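Local coordinates for protein PHOX (Pseudomonas fluorescens, PDB 4A9V) that is an alkaline phosphatase of the PhoX family, a beta-propeller hydrolase that catalyses phosphotransfer with an iron-calcium cofactor, at residues L277-M289 / L430-K442. Sequence-based numbering, arbitrary orientation.
Sequences LAETDDGRAVVYM and LRWRTDRDDHASK. With LI (lithium ion), chain C.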
loop_
_atom_site.group_PDB
_atom_site.type_symbol
_atom_site.label_atom_id
_atom_site.label_comp_id
_atom_site.label_asym_id
_atom_site.label_seq_id
_atom_site.Cartn_x
_atom_site.Cartn_y
_atom_site.Cartn_z
ATOM N N LEU A 277 -4.699 -2.220 11.194
ATOM C CA LEU A 277 -4.898 -2.061 12.635
ATOM C C LEU A 277 -5.840 -3.115 13.198
ATOM O O LEU A 277 -6.906 -3.372 12.645
ATOM C CB LEU A 277 -5.449 -0.667 12.940
ATOM C CG LEU A 277 -4.417 0.407 13.280
ATOM C CD1 LEU A 277 -3.791 0.177 14.644
ATOM C CD2 LEU A 277 -3.358 0.527 12.202
ATOM N N ALA A 278 -5.502 -3.589 14.390
ATOM C CA ALA A 278 -6.379 -4.411 15.202
ATOM C C ALA A 278 -6.071 -4.095 16.663
ATOM O O ALA A 278 -5.270 -3.209 16.959
ATOM C CB ALA A 278 -6.150 -5.890 14.893
ATOM N N GLU A 279 -6.691 -4.834 17.566
ATOM C CA GLU A 279 -6.529 -4.579 18.983
ATOM C C GLU A 279 -6.513 -5.922 19.693
ATOM O O GLU A 279 -7.310 -6.802 19.379
ATOM C CB GLU A 279 -7.693 -3.712 19.482
ATOM C CG GLU A 279 -7.592 -3.230 20.927
ATOM C CD GLU A 279 -8.682 -2.230 21.325
ATOM O OE1 GLU A 279 -9.516 -1.834 20.486
ATOM O OE2 GLU A 279 -8.648 -1.749 22.476
ATOM N N THR A 280 -5.589 -6.093 20.637
ATOM C CA THR A 280 -5.593 -7.291 21.478
ATOM C C THR A 280 -6.811 -7.294 22.405
ATOM O O THR A 280 -7.445 -6.260 22.627
ATOM C CB THR A 280 -4.331 -7.380 22.350
ATOM O OG1 THR A 280 -4.381 -6.352 23.337
ATOM C CG2 THR A 280 -3.066 -7.261 21.526
ATOM N N ASP A 281 -7.119 -8.449 22.976
ATOM C CA ASP A 281 -8.222 -8.517 23.918
ATOM C C ASP A 281 -7.985 -7.598 25.121
ATOM O O ASP A 281 -8.931 -7.029 25.661
ATOM C CB ASP A 281 -8.436 -9.949 24.394
ATOM C CG ASP A 281 -9.110 -10.826 23.355
ATOM O OD1 ASP A 281 -9.356 -10.379 22.210
ATOM O OD2 ASP A 281 -9.435 -11.980 23.704
ATOM N N ASP A 282 -6.728 -7.421 25.517
ATOM C CA ASP A 282 -6.425 -6.522 26.620
ATOM C C ASP A 282 -6.124 -5.085 26.198
ATOM O O ASP A 282 -5.841 -4.242 27.043
ATOM C CB ASP A 282 -5.328 -7.090 27.534
ATOM C CG ASP A 282 -3.937 -7.084 26.907
ATOM O OD1 ASP A 282 -3.771 -6.694 25.741
ATOM O OD2 ASP A 282 -2.995 -7.542 27.593
ATOM N N GLY A 283 -6.432 -4.752 24.948
ATOM C CA GLY A 283 -6.593 -3.360 24.550
ATOM C C GLY A 283 -5.382 -2.697 23.905
ATOM O O GLY A 283 -5.381 -1.486 23.709
ATOM N N ARG A 284 -4.350 -3.471 23.582
ATOM C CA ARG A 284 -3.157 -2.933 22.943
ATOM C C ARG A 284 -3.316 -2.890 21.436
ATOM O O ARG A 284 -4.064 -3.669 20.861
ATOM C CB ARG A 284 -1.944 -3.769 23.342
ATOM C CG ARG A 284 -1.692 -3.713 24.841
ATOM C CD ARG A 284 -0.552 -4.603 25.294
ATOM N NE ARG A 284 -0.797 -6.017 25.060
ATOM C CZ ARG A 284 0.135 -6.829 24.571
ATOM N NH1 ARG A 284 1.313 -6.332 24.210
ATOM N NH2 ARG A 284 -0.105 -8.117 24.409
ATOM N N ALA A 285 -2.605 -1.969 20.796
ATOM C CA ALA A 285 -2.666 -1.843 19.346
ATOM C C ALA A 285 -1.870 -2.946 18.667
ATOM O O ALA A 285 -0.786 -3.315 19.117
ATOM C CB ALA A 285 -2.150 -0.480 18.913
ATOM N N VAL A 286 -2.409 -3.420 17.552
ATOM C CA VAL A 286 -1.752 -4.400 16.700
ATOM C C VAL A 286 -1.726 -3.841 15.282
ATOM O O VAL A 286 -2.714 -3.283 14.806
ATOM C CB VAL A 286 -2.516 -5.745 16.734
ATOM C CG1 VAL A 286 -1.880 -6.766 15.804
ATOM C CG2 VAL A 286 -2.589 -6.272 18.162
ATOM N N VAL A 287 -0.572 -3.965 14.638
ATOM C CA VAL A 287 -0.415 -3.515 13.256
ATOM C C VAL A 287 0.197 -4.641 12.426
ATOM O O VAL A 287 1.348 -5.015 12.640
ATOM C CB VAL A 287 0.481 -2.263 13.157
ATOM C CG1 VAL A 287 0.458 -1.729 11.734
ATOM C CG2 VAL A 287 0.063 -1.198 14.164
ATOM N N TYR A 288 -0.591 -5.233 11.531
ATOM C CA TYR A 288 -0.079 -6.254 10.607
ATOM C C TYR A 288 0.478 -5.583 9.351
ATOM O O TYR A 288 -0.120 -4.636 8.833
ATOM C CB TYR A 288 -1.192 -7.235 10.207
ATOM C CG TYR A 288 -1.745 -8.060 11.345
ATOM C CD1 TYR A 288 -1.066 -9.172 11.808
ATOM C CD2 TYR A 288 -2.992 -7.785 11.885
ATOM C CE1 TYR A 288 -1.595 -9.966 12.810
ATOM C CE2 TYR A 288 -3.532 -8.569 12.891
ATOM C CZ TYR A 288 -2.837 -9.678 13.335
ATOM O OH TYR A 288 -3.354 -10.481 14.330
ATOM N N MET A 289 1.619 -6.064 8.863
ATOM C CA MET A 289 2.372 -5.379 7.816
ATOM C C MET A 289 3.017 -6.374 6.857
ATOM O O MET A 289 3.792 -7.229 7.280
ATOM C CB MET A 289 3.481 -4.535 8.443
ATOM C CG MET A 289 2.972 -3.377 9.276
ATOM S SD MET A 289 4.293 -2.490 10.124
ATOM C CE MET A 289 4.733 -3.687 11.386
ATOM N N LEU A 430 -4.292 -15.057 1.244
ATOM C CA LEU A 430 -4.046 -15.792 2.465
ATOM C C LEU A 430 -4.916 -15.241 3.594
ATOM O O LEU A 430 -5.086 -14.029 3.709
ATOM C CB LEU A 430 -2.566 -15.621 2.808
ATOM C CG LEU A 430 -2.063 -16.063 4.175
ATOM C CD1 LEU A 430 -2.189 -17.564 4.361
ATOM C CD2 LEU A 430 -0.621 -15.621 4.333
ATOM N N ARG A 431 -5.510 -16.131 4.385
ATOM C CA ARG A 431 -6.289 -15.757 5.556
ATOM C C ARG A 431 -5.682 -16.406 6.783
ATOM O O ARG A 431 -5.257 -17.561 6.725
ATOM C CB ARG A 431 -7.745 -16.213 5.377
ATOM C CG ARG A 431 -8.596 -16.119 6.628
ATOM C CD ARG A 431 -10.080 -16.233 6.326
ATOM N NE ARG A 431 -10.408 -17.480 5.647
ATOM C CZ ARG A 431 -11.572 -17.722 5.050
ATOM N NH1 ARG A 431 -12.546 -16.824 5.093
ATOM N NH2 ARG A 431 -11.749 -18.858 4.393
ATOM N N TRP A 432 -5.723 -15.713 7.919
ATOM C CA TRP A 432 -5.464 -16.371 9.191
ATOM C C TRP A 432 -6.429 -15.949 10.257
ATOM O O TRP A 432 -7.018 -14.864 10.224
ATOM C CB TRP A 432 -4.010 -16.229 9.673
ATOM C CG TRP A 432 -3.521 -14.822 9.905
ATOM C CD1 TRP A 432 -3.519 -14.094 11.089
ATOM C CD2 TRP A 432 -2.788 -13.997 8.953
ATOM N NE1 TRP A 432 -2.861 -12.901 10.924
ATOM C CE2 TRP A 432 -2.394 -12.787 9.659
ATOM C CE3 TRP A 432 -2.403 -14.160 7.641
ATOM C CZ2 TRP A 432 -1.647 -11.789 9.043
ATOM C CZ3 TRP A 432 -1.677 -13.147 7.023
ATOM C CH2 TRP A 432 -1.332 -11.978 7.699
ATOM N N ARG A 433 -6.612 -16.854 11.208
ATOM C CA ARG A 433 -7.440 -16.647 12.386
ATOM C C ARG A 433 -6.571 -16.792 13.629
ATOM O O ARG A 433 -6.036 -17.868 13.920
ATOM C CB ARG A 433 -8.579 -17.653 12.430
ATOM C CG ARG A 433 -9.489 -17.453 13.626
ATOM C CD ARG A 433 -10.649 -18.417 13.596
ATOM N NE ARG A 433 -11.552 -18.180 14.709
ATOM C CZ ARG A 433 -12.689 -18.836 14.898
ATOM N NH1 ARG A 433 -13.072 -19.767 14.038
ATOM N NH2 ARG A 433 -13.466 -18.512 15.916
ATOM N N THR A 434 -6.348 -15.674 14.300
ATOM C CA THR A 434 -5.501 -15.641 15.473
ATOM C C THR A 434 -6.099 -16.499 16.596
ATOM O O THR A 434 -7.317 -16.543 16.783
ATOM C CB THR A 434 -5.287 -14.177 15.913
ATOM O OG1 THR A 434 -4.188 -14.092 16.826
ATOM C CG2 THR A 434 -6.548 -13.577 16.518
ATOM N N ASP A 435 -5.246 -17.212 17.325
ATOM C CA ASP A 435 -5.743 -18.142 18.331
ATOM C C ASP A 435 -6.594 -17.413 19.371
ATOM O O ASP A 435 -6.279 -16.290 19.787
ATOM C CB ASP A 435 -4.594 -18.889 19.010
ATOM C CG ASP A 435 -5.076 -20.023 19.901
ATOM O OD1 ASP A 435 -5.937 -20.812 19.460
ATOM O OD2 ASP A 435 -4.566 -20.149 21.037
ATOM N N ARG A 436 -7.667 -18.083 19.778
ATOM C CA ARG A 436 -8.620 -17.550 20.745
ATOM C C ARG A 436 -9.314 -16.283 20.252
ATOM O O ARG A 436 -10.022 -15.628 21.018
ATOM C CB ARG A 436 -7.946 -17.310 22.104
ATOM C CG ARG A 436 -7.120 -18.493 22.592
ATOM C CD ARG A 436 -6.415 -18.202 23.913
ATOM N NE ARG A 436 -5.533 -17.037 23.838
ATOM C CZ ARG A 436 -4.244 -17.077 23.484
ATOM N NH1 ARG A 436 -3.783 -18.076 22.728
ATOM N NH2 ARG A 436 -3.486 -16.004 23.668
ATOM N N ASP A 437 -9.186 -15.991 18.959
ATOM C CA ASP A 437 -9.647 -14.711 18.410
ATOM C C ASP A 437 -9.069 -13.511 19.165
ATOM O O ASP A 437 -9.621 -12.414 19.120
ATOM C CB ASP A 437 -11.177 -14.658 18.341
ATOM C CG ASP A 437 -11.747 -15.721 17.417
ATOM O OD1 ASP A 437 -11.288 -15.797 16.259
ATOM O OD2 ASP A 437 -12.586 -16.527 17.879
ATOM N N ASP A 438 -7.893 -13.708 19.761
ATOM C CA ASP A 438 -7.153 -12.634 20.420
ATOM C C ASP A 438 -5.932 -12.294 19.579
ATOM O O ASP A 438 -5.080 -13.150 19.340
ATOM C CB ASP A 438 -6.707 -13.093 21.814
ATOM C CG ASP A 438 -6.067 -11.985 22.622
ATOM O OD1 ASP A 438 -5.830 -10.879 22.078
ATOM O OD2 ASP A 438 -5.765 -12.230 23.806
ATOM N N HIS A 439 -5.864 -11.055 19.109
ATOM C CA HIS A 439 -4.725 -10.621 18.309
ATOM C C HIS A 439 -3.432 -10.552 19.079
ATOM O O HIS A 439 -2.363 -10.431 18.475
ATOM C CB HIS A 439 -5.015 -9.289 17.626
ATOM C CG HIS A 439 -6.043 -9.390 16.535
ATOM N ND1 HIS A 439 -5.759 -9.890 15.308
ATOM C CD2 HIS A 439 -7.397 -9.096 16.543
ATOM C CE1 HIS A 439 -6.885 -9.915 14.575
ATOM N NE2 HIS A 439 -7.884 -9.422 15.328
ATOM N N ALA A 440 -3.480 -10.752 20.394
ATOM C CA ALA A 440 -2.252 -10.927 21.167
ATOM C C ALA A 440 -1.586 -12.284 20.941
ATOM O O ALA A 440 -0.441 -12.472 21.341
ATOM C CB ALA A 440 -2.515 -10.721 22.653
ATOM N N SER A 441 -2.335 -13.270 20.458
ATOM C CA SER A 441 -1.807 -14.624 20.357
ATOM C C SER A 441 -0.608 -14.701 19.420
ATOM O O SER A 441 -0.523 -13.978 18.425
ATOM C CB SER A 441 -2.889 -15.587 19.884
ATOM O OG SER A 441 -3.914 -15.656 20.851
ATOM N N LYS A 442 0.234 -15.693 19.667
ATOM C CA LYS A 442 1.440 -15.886 18.898
ATOM C C LYS A 442 1.333 -17.053 17.924
ATOM O O LYS A 442 2.277 -17.324 17.196
ATOM C CB LYS A 442 2.630 -16.042 19.840
ATOM C CG LYS A 442 2.963 -14.717 20.526
ATOM C CD LYS A 442 4.036 -14.813 21.594
ATOM C CE LYS A 442 3.962 -13.604 22.521
ATOM N NZ LYS A 442 5.142 -13.488 23.418
HETATM LI LI LI C . -9.888 -3.185 21.782
HETATM O O HOH W 1 -8.099 -9.364 19.876
HETATM O O HOH W 2 -10.165 -5.720 22.016
HETATM O O HOH W 3 -11.198 -11.308 20.669
HETATM O O HOH W 4 -11.024 -13.264 22.051
HETATM O O HOH W 5 -4.934 -9.861 25.163
HETATM O O HOH W 6 -2.110 -12.831 15.364
HETATM O O HOH W 7 -11.413 -2.032 23.402
#
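The imidazole of H439 is held on three sides, and two of its neighbours come from 277-289. A278 sets its CB 3.8 Å from the centroid of the H439 ring, almost along the ring normal, a CH-pi contact over one face, while T434 CG2 lies on the opposite face, nearer the rim. In the ring plane, H439 ND1 shares a hydrogen bond of 2.7 Å with Y288 OH, either atom possibly donating; the two rings meet rim to rim with planes 68° apart. Water 6 joins the same phenol to T434 OG1. W432 turns the edge of its five-membered ring toward the Y288 face in an offset edge-to-face pair, W432 NE1 lying 3.7 Å from Y288 CE1. That buried indole nitrogen has no polar partner.

At the outer end, the 280-283 turn meets the loop 435-442. D438 carries CG anti to its own nitrogen (chi1 -174°), which lays its carboxylate against that of D281, the planes stacked within 2° and the CG atoms 3.3 Å apart. D438 OD1 takes two backbone N-H groups from opposite faces of its plane: D281 N at 2.9 Å, nearly straight, and A440 N, which closes an Asx turn. An alanine in place of D438 would probably leave both amides without their acceptor and free the turn to shift against the loop. Beside this pair, T280 CG2 packs on A440 CB, 3.7 Å away.

Waters 3 and 4 lie within bonding distance of D281 and of the backbone oxygens of D437 and R436; water 1 accepts from H439 N and sits close to D281 OD1 and E279 O. The contact thus bridges two hairpin-forming parts of the propeller, aromatic inside and hydrated outside, where the two amide donors, perhaps helped by these waters, probably offset the repulsion between the paired carboxylates.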